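Local structure of putative 4-amino-4-deoxychorismate lyase (Thermus thermophilus, 2ZGI) at residues D[35-40]-D[181-186]; D[40-45]-D[61-66]; D[47-50]-D[55-58]. The protein probably acts as a pyridoxal-phosphate-dependent lyase of the class-IV aminotransferase family, with 4-amino-4-deoxychorismate as its presumed substrate. One frame throughout, in Å; residues are numbered along the deposited sequence.

Contact 1 of 3, residues D[35-40]-D[181-186]; sequences PLWLEE and EGITRE. With PLP (pyridoxal-5'-phosphate), chain P.
Trp37 meets the helix start at 181-186 through the six-membered part of its indole. CE3 lies 3.8 Å from Ile183 CG2, a methyl that comes at the ring obliquely. The neighbouring ring carbon, CZ3, has Thr184 OG1 at 3.6 Å, placed at the ring edge and close to its plane. Trp37 and Ile183 run past one another in opposite directions, whereas the Trp37 and Thr184 side chains cross at about a right angle. Ile183 is shared with Glu40: its CG2 packs 4.0 Å from Glu40 CB, while CD1 extends along the other branch to the backbone carbonyl of Glu40. No hydrogen bond spans the two segments, and the join is made by van der Waals packing between the first turns of helices 38-51 and 183-194. The second of these helices begins at the cofactor, so its N-terminus forms part of the phosphate site in this class-IV pyridoxal-phosphate enzyme. Ile183 N donates to PLP O3P at 2.9 Å with an N-H...O angle of 161°. Thr184 N gives a bond of 3.0 Å to PLP O1P. With OG1 beside its own backbone N (chi1 -51°), Thr184 adds a second bond to that same oxygen, from OG1 to PLP O1P at 2.9 Å. The helix start would probably add a favourable field for the phosphate charge. Farther out, the Glu40 chain bends at chi2 and carries its carboxylate away from Ile183 to a salt bridge with Lys187, whose ammonium also makes a cation-pi contact with Trp37.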
ATOM      1  N   PRO D  35     -21.104  28.269  24.795  1.00 26.89           N
ATOM      2  CA  PRO D  35     -20.278  27.245  24.126  1.00 27.33           C
ATOM      3  C   PRO D  35     -20.792  25.817  24.363  1.00 27.83           C
ATOM      4  O   PRO D  35     -21.133  25.438  25.494  1.00 26.55           O
ATOM      5  CB  PRO D  35     -18.888  27.447  24.700  1.00 27.16           C
ATOM      6  CG  PRO D  35     -19.029  28.375  25.886  1.00 28.05           C
ATOM      7  CD  PRO D  35     -20.378  29.001  25.859  1.00 27.56           C
ATOM      8  N   LEU D  36     -20.862  25.050  23.276  1.00 27.81           N
ATOM      9  CA  LEU D  36     -21.379  23.694  23.334  1.00 28.65           C
ATOM     10  C   LEU D  36     -20.297  22.727  23.740  1.00 28.58           C
ATOM     11  O   LEU D  36     -19.194  22.737  23.187  1.00 28.30           O
ATOM     12  CB  LEU D  36     -21.994  23.278  21.998  1.00 28.93           C
ATOM     13  CG  LEU D  36     -23.427  23.717  21.692  1.00 30.13           C
ATOM     14  CD1 LEU D  36     -23.603  25.205  21.688  1.00 31.13           C
ATOM     15  CD2 LEU D  36     -23.867  23.101  20.332  1.00 30.52           C
ATOM     16  N   TRP D  37     -20.618  21.893  24.726  1.00 28.19           N
ATOM     17  CA  TRP D  37     -19.730  20.836  25.178  1.00 28.50           C
ATOM     18  C   TRP D  37     -18.352  21.337  25.550  1.00 28.16           C
ATOM     19  O   TRP D  37     -17.363  20.675  25.307  1.00 27.69           O
ATOM     20  CB  TRP D  37     -19.677  19.675  24.158  1.00 28.69           C
ATOM     21  CG  TRP D  37     -21.033  19.228  23.720  1.00 30.04           C
ATOM     22  CD1 TRP D  37     -22.127  19.027  24.517  1.00 32.59           C
ATOM     23  CD2 TRP D  37     -21.448  18.916  22.385  1.00 33.65           C
ATOM     24  NE1 TRP D  37     -23.193  18.623  23.754  1.00 33.30           N
ATOM     25  CE2 TRP D  37     -22.803  18.544  22.446  1.00 33.95           C
ATOM     26  CE3 TRP D  37     -20.799  18.907  21.141  1.00 33.62           C
ATOM     27  CZ2 TRP D  37     -23.524  18.167  21.314  1.00 35.04           C
ATOM     28  CZ3 TRP D  37     -21.514  18.530  20.016  1.00 35.80           C
ATOM     29  CH2 TRP D  37     -22.861  18.171  20.111  1.00 35.26           C
ATOM     30  N   LEU D  38     -18.309  22.492  26.209  1.00 28.20           N
ATOM     31  CA  LEU D  38     -17.046  23.129  26.603  1.00 28.37           C
ATOM     32  C   LEU D  38     -16.183  22.215  27.471  1.00 27.79           C
ATOM     33  O   LEU D  38     -14.971  22.123  27.277  1.00 26.90           O
ATOM     34  CB  LEU D  38     -17.314  24.480  27.311  1.00 27.82           C
ATOM     35  CG  LEU D  38     -16.076  25.225  27.847  1.00 29.82           C
ATOM     36  CD1 LEU D  38     -15.129  25.591  26.692  1.00 30.91           C
ATOM     37  CD2 LEU D  38     -16.458  26.498  28.655  1.00 28.41           C
ATOM     38  N   GLU D  39     -16.820  21.539  28.432  1.00 29.02           N
ATOM     39  CA  GLU D  39     -16.130  20.571  29.279  1.00 29.26           C
ATOM     40  C   GLU D  39     -15.429  19.486  28.465  1.00 28.31           C
ATOM     41  O   GLU D  39     -14.274  19.188  28.697  1.00 27.83           O
ATOM     42  CB  GLU D  39     -17.110  19.906  30.239  1.00 30.89           C
ATOM     43  CG  GLU D  39     -16.408  19.089  31.313  1.00 37.28           C
ATOM     44  CD  GLU D  39     -17.285  18.806  32.525  1.00 46.26           C
ATOM     45  OE1 GLU D  39     -18.493  18.502  32.350  1.00 50.18           O
ATOM     46  OE2 GLU D  39     -16.752  18.878  33.660  1.00 50.84           O
ATOM     47  N   GLU D  40     -16.142  18.897  27.519  1.00 27.75           N
ATOM     48  CA  GLU D  40     -15.579  17.828  26.681  1.00 27.22           C
ATOM     49  C   GLU D  40     -14.422  18.322  25.813  1.00 26.11           C
ATOM     50  O   GLU D  40     -13.422  17.615  25.654  1.00 25.50           O
ATOM     51  CB  GLU D  40     -16.675  17.216  25.804  1.00 28.03           C
ATOM     52  CG  GLU D  40     -17.676  16.324  26.589  1.00 29.97           C
ATOM     53  CD  GLU D  40     -18.902  17.091  27.106  1.00 33.84           C
ATOM     54  OE1 GLU D  40     -18.938  18.344  27.041  1.00 31.10           O
ATOM     55  OE2 GLU D  40     -19.836  16.419  27.602  1.00 34.13           O
ATOM     56  N   GLU D 181     -11.543  10.313  17.852  1.00 35.14           N
ATOM     57  CA  GLU D 181     -12.787  10.224  18.622  1.00 36.39           C
ATOM     58  C   GLU D 181     -13.341  11.646  18.733  1.00 36.47           C
ATOM     59  O   GLU D 181     -12.946  12.440  19.625  1.00 36.98           O
ATOM     60  CB  GLU D 181     -12.638   9.586  20.009  1.00 37.14           C
ATOM     61  CG  GLU D 181     -13.977   9.010  20.552  1.00 39.15           C
ATOM     62  CD  GLU D 181     -13.922   8.642  22.060  1.00 41.11           C
ATOM     63  OE1 GLU D 181     -13.707   7.455  22.372  1.00 43.08           O
ATOM     64  OE2 GLU D 181     -14.080   9.531  22.928  1.00 42.19           O
ATOM     65  N   GLY D 182     -14.204  11.965  17.782  1.00 34.46           N
ATOM     66  CA  GLY D 182     -14.947  13.183  17.783  1.00 33.61           C
ATOM     67  C   GLY D 182     -15.895  13.239  18.969  1.00 33.04           C
ATOM     68  O   GLY D 182     -16.480  12.220  19.396  1.00 32.47           O
ATOM     69  N   ILE D 183     -16.039  14.451  19.488  1.00 31.39           N
ATOM     70  CA  ILE D 183     -16.950  14.737  20.573  1.00 29.99           C
ATOM     71  C   ILE D 183     -18.388  14.622  20.072  1.00 30.69           C
ATOM     72  O   ILE D 183     -19.228  14.037  20.758  1.00 30.44           O
ATOM     73  CB  ILE D 183     -16.626  16.137  21.180  1.00 30.09           C
ATOM     74  CG1 ILE D 183     -15.341  16.033  22.009  1.00 27.81           C
ATOM     75  CG2 ILE D 183     -17.797  16.690  22.023  1.00 26.70           C
ATOM     76  CD1 ILE D 183     -14.568  17.338  22.161  1.00 29.63           C
ATOM     77  N   THR D 184     -18.675  15.169  18.885  1.00 30.11           N
ATOM     78  CA  THR D 184     -20.033  15.147  18.347  1.00 30.81           C
ATOM     79  C   THR D 184     -20.508  13.715  18.172  1.00 31.02           C
ATOM     80  O   THR D 184     -21.604  13.378  18.597  1.00 30.84           O
ATOM     81  CB  THR D 184     -20.179  15.944  17.027  1.00 30.82           C
ATOM     82  OG1 THR D 184     -19.631  17.257  17.212  1.00 30.86           O
ATOM     83  CG2 THR D 184     -21.626  16.082  16.654  1.00 31.86           C
ATOM     84  N   ARG D 185     -19.659  12.868  17.598  1.00 31.35           N
ATOM     85  CA  ARG D 185     -20.023  11.471  17.381  1.00 31.80           C
ATOM     86  C   ARG D 185     -20.466  10.773  18.680  1.00 31.92           C
ATOM     87  O   ARG D 185     -21.534  10.139  18.739  1.00 32.07           O
ATOM     88  CB  ARG D 185     -18.861  10.714  16.753  1.00 31.82           C
ATOM     89  CG  ARG D 185     -19.286   9.335  16.314  1.00 33.85           C
ATOM     90  CD  ARG D 185     -18.441   8.821  15.168  1.00 34.94           C
ATOM     91  NE  ARG D 185     -17.027   8.720  15.523  1.00 34.46           N
ATOM     92  CZ  ARG D 185     -16.110   8.227  14.707  1.00 35.99           C
ATOM     93  NH1 ARG D 185     -16.471   7.777  13.499  1.00 32.48           N
ATOM     94  NH2 ARG D 185     -14.839   8.163  15.107  1.00 35.72           N
ATOM     95  N   GLU D 186     -19.653  10.914  19.718  1.00 32.23           N
ATOM     96  CA  GLU D 186     -20.004  10.381  21.044  1.00 33.01           C
ATOM     97  C   GLU D 186     -21.357  10.889  21.568  1.00 33.08           C
ATOM     98  O   GLU D 186     -22.139  10.137  22.144  1.00 33.49           O
ATOM     99  CB  GLU D 186     -18.866  10.640  22.029  1.00 32.55           C
ATOM    100  CG  GLU D 186     -17.587   9.853  21.669  1.00 33.61           C
ATOM    101  CD  GLU D 186     -17.809   8.341  21.609  1.00 36.93           C
ATOM    102  OE1 GLU D 186     -18.619   7.793  22.419  1.00 35.70           O
ATOM    103  OE2 GLU D 186     -17.177   7.706  20.733  1.00 35.83           O
TER
HETATM  104  N1  PLP P 248     -12.420  14.306  12.040  1.00 23.95           N
HETATM  105  C2  PLP P 248     -11.325  15.094  12.038  1.00 26.20           C
HETATM  106  C2A PLP P 248     -10.134  14.689  11.218  1.00 23.33           C
HETATM  107  C3  PLP P 248     -11.313  16.283  12.775  1.00 24.02           C
HETATM  108  O3  PLP P 248     -10.185  17.047  12.742  1.00 25.60           O
HETATM  109  C4  PLP P 248     -12.436  16.617  13.542  1.00 25.07           C
HETATM  110  C4A PLP P 248     -12.498  17.857  14.410  1.00 24.21           C
HETATM  111  C5  PLP P 248     -13.538  15.766  13.550  1.00 23.38           C
HETATM  112  C6  PLP P 248     -13.487  14.607  12.777  1.00 26.52           C
HETATM  113  C5A PLP P 248     -14.803  16.076  14.321  1.00 26.39           C
HETATM  114  O4P PLP P 248     -14.655  16.092  15.742  1.00 26.61           O
HETATM  115  P   PLP P 248     -15.655  16.862  16.727  1.00 26.49           P
HETATM  116  O1P PLP P 248     -17.006  16.203  16.607  1.00 24.81           O
HETATM  117  O2P PLP P 248     -15.753  18.313  16.312  1.00 27.97           O
HETATM  118  O3P PLP P 248     -14.925  16.646  18.012  1.00 24.24           O

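Contact 2 of 3, residues D[40-45]-D[61-66]; sequences EHLARL and AFLEDL. With PLP (pyridoxal-5'-phosphate), chain P.
The Phe62 ring receives Leu45 CD2 obliquely, with CE2 of the ring 3.7 Å from that methyl. The two side chains cross at about a right angle, and the ring of Phe83 on strand 78-86 meets the Phe62 ring with the two planes inclined to each other. The other flat group, the Arg44 guanidinium, has the cofactor phosphate at its edge: PLP O3P is near its plane and the phosphorus lies in it. Arg44 NH1 donates to PLP O3P at 2.6 Å, with a bent N-H...O angle of 142°. NH2 adds a weak bond to the same oxygen and an ordinary hydrogen bond to Thr26 OG1, which helps fix the rotation of the group. CG of Arg44 is anti to the backbone N (chi1 -176°), and a bend at chi3 turns the guanidinium to the phosphate. Replacing it by a methionine would probably leave O3P without two of its donors and its nearby positive charge, and Thr26 OG1 without this partner. Toward helix 59-72 the surface is purely apolar. Leu42 CD1 touches Leu63 CD2 at 4.1 Å, and its other methyl, CD2, faces Phe62 CB at 4.4 Å. The short helical segments approach to 12.4 Å between axes, their directions 137° apart, a spacing bridged here by leucine methyls and the Phe62 side chain. Helix 38-51 is thus two-sided: its leucines pack on helix 59-72 and strand 78-86, while Arg44 serves the phosphate pocket of this pyridoxal-phosphate enzyme.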
ATOM      1  N   GLU D  40     -16.142  18.897  27.519  1.00 27.75           N
ATOM      2  CA  GLU D  40     -15.579  17.828  26.681  1.00 27.22           C
ATOM      3  C   GLU D  40     -14.422  18.322  25.813  1.00 26.11           C
ATOM      4  O   GLU D  40     -13.422  17.615  25.654  1.00 25.50           O
ATOM      5  CB  GLU D  40     -16.675  17.216  25.804  1.00 28.03           C
ATOM      6  CG  GLU D  40     -17.676  16.324  26.589  1.00 29.97           C
ATOM      7  CD  GLU D  40     -18.902  17.091  27.106  1.00 33.84           C
ATOM      8  OE1 GLU D  40     -18.938  18.344  27.041  1.00 31.10           O
ATOM      9  OE2 GLU D  40     -19.836  16.419  27.602  1.00 34.13           O
ATOM     10  N   HIS D  41     -14.534  19.554  25.286  1.00 25.62           N
ATOM     11  CA  HIS D  41     -13.475  20.107  24.419  1.00 24.70           C
ATOM     12  C   HIS D  41     -12.226  20.387  25.236  1.00 24.71           C
ATOM     13  O   HIS D  41     -11.094  20.107  24.806  1.00 23.24           O
ATOM     14  CB  HIS D  41     -13.955  21.389  23.724  1.00 25.62           C
ATOM     15  CG  HIS D  41     -14.856  21.128  22.563  1.00 23.65           C
ATOM     16  ND1 HIS D  41     -14.374  20.830  21.308  1.00 23.31           N
ATOM     17  CD2 HIS D  41     -16.203  21.116  22.464  1.00 25.31           C
ATOM     18  CE1 HIS D  41     -15.387  20.650  20.481  1.00 23.87           C
ATOM     19  NE2 HIS D  41     -16.511  20.808  21.160  1.00 27.11           N
ATOM     20  N   LEU D  42     -12.403  20.924  26.442  1.00 24.73           N
ATOM     21  CA  LEU D  42     -11.208  21.216  27.256  1.00 24.74           C
ATOM     22  C   LEU D  42     -10.539  19.944  27.784  1.00 24.88           C
ATOM     23  O   LEU D  42      -9.324  19.867  27.870  1.00 24.27           O
ATOM     24  CB  LEU D  42     -11.514  22.215  28.378  1.00 25.47           C
ATOM     25  CG  LEU D  42     -11.985  23.591  27.876  1.00 27.92           C
ATOM     26  CD1 LEU D  42     -12.309  24.558  29.052  1.00 29.30           C
ATOM     27  CD2 LEU D  42     -10.971  24.224  26.912  1.00 26.78           C
ATOM     28  N   ALA D  43     -11.354  18.950  28.129  1.00 25.95           N
ATOM     29  CA  ALA D  43     -10.868  17.620  28.516  1.00 25.52           C
ATOM     30  C   ALA D  43     -10.074  16.983  27.370  1.00 25.67           C
ATOM     31  O   ALA D  43      -8.947  16.538  27.560  1.00 25.37           O
ATOM     32  CB  ALA D  43     -12.034  16.737  28.890  1.00 25.95           C
ATOM     33  N   ARG D  44     -10.660  16.951  26.176  1.00 26.08           N
ATOM     34  CA  ARG D  44      -9.940  16.383  25.025  1.00 26.14           C
ATOM     35  C   ARG D  44      -8.632  17.117  24.723  1.00 25.86           C
ATOM     36  O   ARG D  44      -7.599  16.483  24.499  1.00 26.29           O
ATOM     37  CB  ARG D  44     -10.817  16.369  23.775  1.00 26.42           C
ATOM     38  CG  ARG D  44     -10.100  15.689  22.582  1.00 25.16           C
ATOM     39  CD  ARG D  44     -11.028  15.450  21.407  1.00 25.39           C
ATOM     40  NE  ARG D  44     -11.315  16.713  20.740  1.00 26.51           N
ATOM     41  CZ  ARG D  44     -12.156  16.856  19.719  1.00 27.32           C
ATOM     42  NH1 ARG D  44     -12.820  15.793  19.223  1.00 25.96           N
ATOM     43  NH2 ARG D  44     -12.346  18.073  19.211  1.00 25.19           N
ATOM     44  N   LEU D  45      -8.690  18.454  24.709  1.00 26.37           N
ATOM     45  CA  LEU D  45      -7.541  19.296  24.372  1.00 24.67           C
ATOM     46  C   LEU D  45      -6.386  19.037  25.331  1.00 25.57           C
ATOM     47  O   LEU D  45      -5.238  18.875  24.914  1.00 23.94           O
ATOM     48  CB  LEU D  45      -7.941  20.798  24.368  1.00 25.60           C
ATOM     49  CG  LEU D  45      -6.900  21.822  23.891  1.00 23.45           C
ATOM     50  CD1 LEU D  45      -6.563  21.611  22.400  1.00 21.75           C
ATOM     51  CD2 LEU D  45      -7.327  23.295  24.143  1.00 24.13           C
ATOM     52  N   ALA D  61      -6.894  29.824  32.073  1.00 32.74           N
ATOM     53  CA  ALA D  61      -6.341  30.709  31.067  1.00 32.17           C
ATOM     54  C   ALA D  61      -7.238  30.711  29.830  1.00 31.90           C
ATOM     55  O   ALA D  61      -7.530  31.769  29.256  1.00 30.51           O
ATOM     56  CB  ALA D  61      -4.904  30.292  30.719  1.00 32.34           C
ATOM     57  N   PHE D  62      -7.702  29.522  29.462  1.00 31.35           N
ATOM     58  CA  PHE D  62      -8.581  29.369  28.318  1.00 31.06           C
ATOM     59  C   PHE D  62      -9.955  29.948  28.604  1.00 31.00           C
ATOM     60  O   PHE D  62     -10.568  30.536  27.737  1.00 30.90           O
ATOM     61  CB  PHE D  62      -8.682  27.896  27.925  1.00 30.54           C
ATOM     62  CG  PHE D  62      -7.670  27.482  26.890  1.00 28.24           C
ATOM     63  CD1 PHE D  62      -7.601  28.153  25.658  1.00 26.18           C
ATOM     64  CD2 PHE D  62      -6.809  26.420  27.127  1.00 27.47           C
ATOM     65  CE1 PHE D  62      -6.677  27.774  24.683  1.00 25.38           C
ATOM     66  CE2 PHE D  62      -5.866  26.022  26.147  1.00 26.58           C
ATOM     67  CZ  PHE D  62      -5.818  26.698  24.920  1.00 26.62           C
ATOM     68  N   LEU D  63     -10.416  29.788  29.842  1.00 31.68           N
ATOM     69  CA  LEU D  63     -11.705  30.341  30.268  1.00 31.88           C
ATOM     70  C   LEU D  63     -11.659  31.863  30.368  1.00 32.36           C
ATOM     71  O   LEU D  63     -12.669  32.527  30.117  1.00 33.23           O
ATOM     72  CB  LEU D  63     -12.140  29.744  31.603  1.00 32.30           C
ATOM     73  CG  LEU D  63     -12.454  28.248  31.643  1.00 32.34           C
ATOM     74  CD1 LEU D  63     -12.423  27.753  33.112  1.00 34.49           C
ATOM     75  CD2 LEU D  63     -13.777  27.910  30.994  1.00 31.06           C
ATOM     76  N   GLU D  64     -10.499  32.403  30.745  1.00 31.58           N
ATOM     77  CA  GLU D  64     -10.223  33.843  30.660  1.00 32.67           C
ATOM     78  C   GLU D  64     -10.314  34.325  29.212  1.00 31.56           C
ATOM     79  O   GLU D  64     -11.002  35.289  28.902  1.00 30.28           O
ATOM     80  CB  GLU D  64      -8.807  34.092  31.144  1.00 32.93           C
ATOM     81  CG  GLU D  64      -8.597  35.315  31.980  1.00 39.56           C
ATOM     82  CD  GLU D  64      -7.289  35.211  32.760  1.00 43.80           C
ATOM     83  OE1 GLU D  64      -7.300  34.643  33.876  1.00 45.22           O
ATOM     84  OE2 GLU D  64      -6.248  35.656  32.231  1.00 47.14           O
ATOM     85  N   ASP D  65      -9.613  33.632  28.323  1.00 31.33           N
ATOM     86  CA  ASP D  65      -9.716  33.915  26.887  1.00 31.45           C
ATOM     87  C   ASP D  65     -11.153  33.890  26.422  1.00 30.81           C
ATOM     88  O   ASP D  65     -11.591  34.769  25.657  1.00 31.03           O
ATOM     89  CB  ASP D  65      -8.920  32.890  26.075  1.00 30.90           C
ATOM     90  CG  ASP D  65      -7.432  33.056  26.243  1.00 33.78           C
ATOM     91  OD1 ASP D  65      -7.007  34.096  26.818  1.00 33.73           O
ATOM     92  OD2 ASP D  65      -6.683  32.164  25.777  1.00 32.00           O
ATOM     93  N   LEU D  66     -11.883  32.865  26.869  1.00 31.22           N
ATOM     94  CA  LEU D  66     -13.243  32.652  26.400  1.00 30.82           C
ATOM     95  C   LEU D  66     -14.170  33.824  26.719  1.00 31.70           C
ATOM     96  O   LEU D  66     -14.916  34.276  25.834  1.00 31.12           O
ATOM     97  CB  LEU D  66     -13.780  31.309  26.878  1.00 30.38           C
ATOM     98  CG  LEU D  66     -15.144  30.817  26.409  1.00 28.93           C
ATOM     99  CD1 LEU D  66     -15.345  30.913  24.868  1.00 30.08           C
ATOM    100  CD2 LEU D  66     -15.344  29.382  26.907  1.00 26.12           C
TER
HETATM  101  N1  PLP P 248     -12.420  14.306  12.040  1.00 23.95           N
HETATM  102  C2  PLP P 248     -11.325  15.094  12.038  1.00 26.20           C
HETATM  103  C2A PLP P 248     -10.134  14.689  11.218  1.00 23.33           C
HETATM  104  C3  PLP P 248     -11.313  16.283  12.775  1.00 24.02           C
HETATM  105  O3  PLP P 248     -10.185  17.047  12.742  1.00 25.60           O
HETATM  106  C4  PLP P 248     -12.436  16.617  13.542  1.00 25.07           C
HETATM  107  C4A PLP P 248     -12.498  17.857  14.410  1.00 24.21           C
HETATM  108  C5  PLP P 248     -13.538  15.766  13.550  1.00 23.38           C
HETATM  109  C6  PLP P 248     -13.487  14.607  12.777  1.00 26.52           C
HETATM  110  C5A PLP P 248     -14.803  16.076  14.321  1.00 26.39           C
HETATM  111  O4P PLP P 248     -14.655  16.092  15.742  1.00 26.61           O
HETATM  112  P   PLP P 248     -15.655  16.862  16.727  1.00 26.49           P
HETATM  113  O1P PLP P 248     -17.006  16.203  16.607  1.00 24.81           O
HETATM  114  O2P PLP P 248     -15.753  18.313  16.312  1.00 27.97           O
HETATM  115  O3P PLP P 248     -14.925  16.646  18.012  1.00 24.24           O

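Contact 3 of 3, residues D[47-50]-D[55-58]; sequences RHAL and SYPG. With SO4 (sulfate ion), chain O.
Tyr56 lies against the last turns of helix 38-51, touching Leu50 with its CB and Ala49 with its ring. CB sits 3.7 Å from Leu50 CD2, the methyl that the leucine chain brings round from its exposed position. From there CG stands anti to the backbone N (chi1 -174°), which turns the ring toward helix 38-51. CD1 is the ring atom closest to Ala49 CB, at a loose 4.5 Å, and the methyl approaches obliquely. One face of the ring has Gly58 N of its own loop, 3.3 Å above the plane and displaced toward the rim. At the end of the chain, OH is hydrogen-bonded to Asp59 OD1, so the phenol is held by the start of helix 59-72 while its carbon atoms rest on helix 38-51. The backbone of Gly58, with a phi of 98° just ahead of that helix, would push a side chain against the preceding carbonyl oxygen. Elsewhere on helix 38-51, Arg47 and His48 bind a sulfate ion, probably taken from the crystallisation liquor. Arg47 NE donates to O3 of SO4 at 2.7 Å and almost perfectly straight, at 177°, with O3 at the guanidinium edge in its plane. A weak bond runs from Arg47 NH2 to O2 of SO4. His48 NE2 reaches O4 of SO4 at 2.7 Å, and its ring meets Tyr125 edge to face. The two segments therefore meet through carbon atoms, with the phenol OH adding a polar tie to Asp59, whereas the N-H donors of Arg47 and His48 probably favour an anion at the sulfate position.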
ATOM      1  N   ARG D  47      -5.982  16.240  27.003  1.00 26.64           N
ATOM      2  CA  ARG D  47      -5.574  14.846  26.751  1.00 27.40           C
ATOM      3  C   ARG D  47      -4.643  14.767  25.536  1.00 27.21           C
ATOM      4  O   ARG D  47      -3.603  14.125  25.570  1.00 27.02           O
ATOM      5  CB  ARG D  47      -6.789  13.953  26.502  1.00 27.92           C
ATOM      6  CG  ARG D  47      -7.449  13.388  27.776  1.00 31.83           C
ATOM      7  CD  ARG D  47      -8.390  12.231  27.467  1.00 32.89           C
ATOM      8  NE  ARG D  47      -9.451  12.589  26.521  1.00 33.49           N
ATOM      9  CZ  ARG D  47     -10.644  13.056  26.887  1.00 35.95           C
ATOM     10  NH1 ARG D  47     -10.922  13.231  28.183  1.00 37.62           N
ATOM     11  NH2 ARG D  47     -11.561  13.334  25.971  1.00 35.55           N
ATOM     12  N   HIS D  48      -5.028  15.455  24.469  1.00 27.22           N
ATOM     13  CA  HIS D  48      -4.232  15.501  23.259  1.00 26.21           C
ATOM     14  C   HIS D  48      -2.867  16.176  23.472  1.00 26.99           C
ATOM     15  O   HIS D  48      -1.826  15.629  23.066  1.00 26.86           O
ATOM     16  CB  HIS D  48      -5.068  16.144  22.146  1.00 25.90           C
ATOM     17  CG  HIS D  48      -6.173  15.251  21.669  1.00 23.69           C
ATOM     18  ND1 HIS D  48      -6.961  15.538  20.578  1.00 26.88           N
ATOM     19  CD2 HIS D  48      -6.595  14.049  22.129  1.00 24.11           C
ATOM     20  CE1 HIS D  48      -7.835  14.560  20.396  1.00 27.57           C
ATOM     21  NE2 HIS D  48      -7.640  13.649  21.335  1.00 27.48           N
ATOM     22  N   ALA D  49      -2.859  17.318  24.163  1.00 26.44           N
ATOM     23  CA  ALA D  49      -1.608  17.984  24.538  1.00 27.39           C
ATOM     24  C   ALA D  49      -0.696  17.079  25.361  1.00 27.80           C
ATOM     25  O   ALA D  49       0.482  16.922  25.054  1.00 27.31           O
ATOM     26  CB  ALA D  49      -1.903  19.327  25.292  1.00 26.84           C
ATOM     27  N   LEU D  50      -1.237  16.453  26.405  1.00 29.42           N
ATOM     28  CA  LEU D  50      -0.380  15.609  27.242  1.00 30.15           C
ATOM     29  C   LEU D  50       0.191  14.399  26.460  1.00 30.46           C
ATOM     30  O   LEU D  50       1.357  14.022  26.664  1.00 31.01           O
ATOM     31  CB  LEU D  50      -1.059  15.217  28.576  1.00 30.90           C
ATOM     32  CG  LEU D  50      -1.891  16.217  29.439  1.00 33.26           C
ATOM     33  CD1 LEU D  50      -1.948  15.860  30.941  1.00 36.33           C
ATOM     34  CD2 LEU D  50      -1.593  17.757  29.265  1.00 33.70           C
ATOM     35  N   SER D  55       3.038  21.137  26.861  1.00 34.97           N
ATOM     36  CA  SER D  55       2.510  21.814  28.064  1.00 35.41           C
ATOM     37  C   SER D  55       1.105  22.361  27.860  1.00 34.45           C
ATOM     38  O   SER D  55       0.864  23.130  26.926  1.00 35.04           O
ATOM     39  CB  SER D  55       3.415  22.965  28.482  1.00 35.59           C
ATOM     40  OG  SER D  55       4.742  22.521  28.678  1.00 38.36           O
ATOM     41  N   TYR D  56       0.187  21.955  28.731  1.00 33.96           N
ATOM     42  CA  TYR D  56      -1.185  22.469  28.756  1.00 33.02           C
ATOM     43  C   TYR D  56      -1.254  23.744  29.605  1.00 33.41           C
ATOM     44  O   TYR D  56      -0.826  23.736  30.747  1.00 34.40           O
ATOM     45  CB  TYR D  56      -2.138  21.397  29.303  1.00 32.62           C
ATOM     46  CG  TYR D  56      -3.592  21.825  29.223  1.00 31.45           C
ATOM     47  CD1 TYR D  56      -4.184  22.083  27.992  1.00 30.06           C
ATOM     48  CD2 TYR D  56      -4.358  22.020  30.378  1.00 31.12           C
ATOM     49  CE1 TYR D  56      -5.499  22.488  27.896  1.00 31.48           C
ATOM     50  CE2 TYR D  56      -5.693  22.443  30.291  1.00 31.09           C
ATOM     51  CZ  TYR D  56      -6.250  22.683  29.032  1.00 31.15           C
ATOM     52  OH  TYR D  56      -7.556  23.101  28.879  1.00 31.49           O
ATOM     53  N   PRO D  57      -1.782  24.853  29.060  1.00 33.48           N
ATOM     54  CA  PRO D  57      -1.746  26.104  29.854  1.00 34.07           C
ATOM     55  C   PRO D  57      -2.840  26.262  30.934  1.00 34.54           C
ATOM     56  O   PRO D  57      -2.859  27.276  31.665  1.00 35.01           O
ATOM     57  CB  PRO D  57      -1.873  27.183  28.792  1.00 34.65           C
ATOM     58  CG  PRO D  57      -2.688  26.532  27.724  1.00 33.78           C
ATOM     59  CD  PRO D  57      -2.187  25.102  27.674  1.00 33.29           C
ATOM     60  N   GLY D  58      -3.722  25.270  31.048  1.00 34.01           N
ATOM     61  CA  GLY D  58      -4.734  25.251  32.086  1.00 33.93           C
ATOM     62  C   GLY D  58      -6.068  25.745  31.595  1.00 33.88           C
ATOM     63  O   GLY D  58      -6.148  26.561  30.660  1.00 33.52           O
TER
HETATM   64  S   SO4 O 247      -9.768  11.451  22.892  1.00 49.51           S
HETATM   65  O1  SO4 O 247      -9.064  10.179  22.684  1.00 50.56           O
HETATM   66  O2  SO4 O 247     -11.116  11.255  23.402  1.00 48.74           O
HETATM   67  O3  SO4 O 247      -9.031  12.291  23.846  1.00 48.94           O
HETATM   68  O4  SO4 O 247      -9.884  12.099  21.580  1.00 50.19           O

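Overall arrangement
Helix 38-51 runs through all three contacts, passing from contact 1 to contact 3. Contacts 1 and 2 share Glu40, have centres about 12 Å apart, and meet beside the phosphate, where Ile183 CD1 packs 3.5 Å from Arg44 CZ; Ile183 N from contact 1 and the Arg44 guanidinium from contact 2 both donate to PLP O3P, and Ser218 binds the cofactor as well. Contact 3 is nested within the loop that contact 2 closes, their centres about 10 Å apart, and Pro57 CG lies 3.6 Å from Phe62 CE2. Contacts 1 and 3 do not touch, their centres being about 17 Å apart and their nearest atoms about 5 Å. Phosphate binding thus belongs to contacts 1 and 2, the sulfate to contact 3.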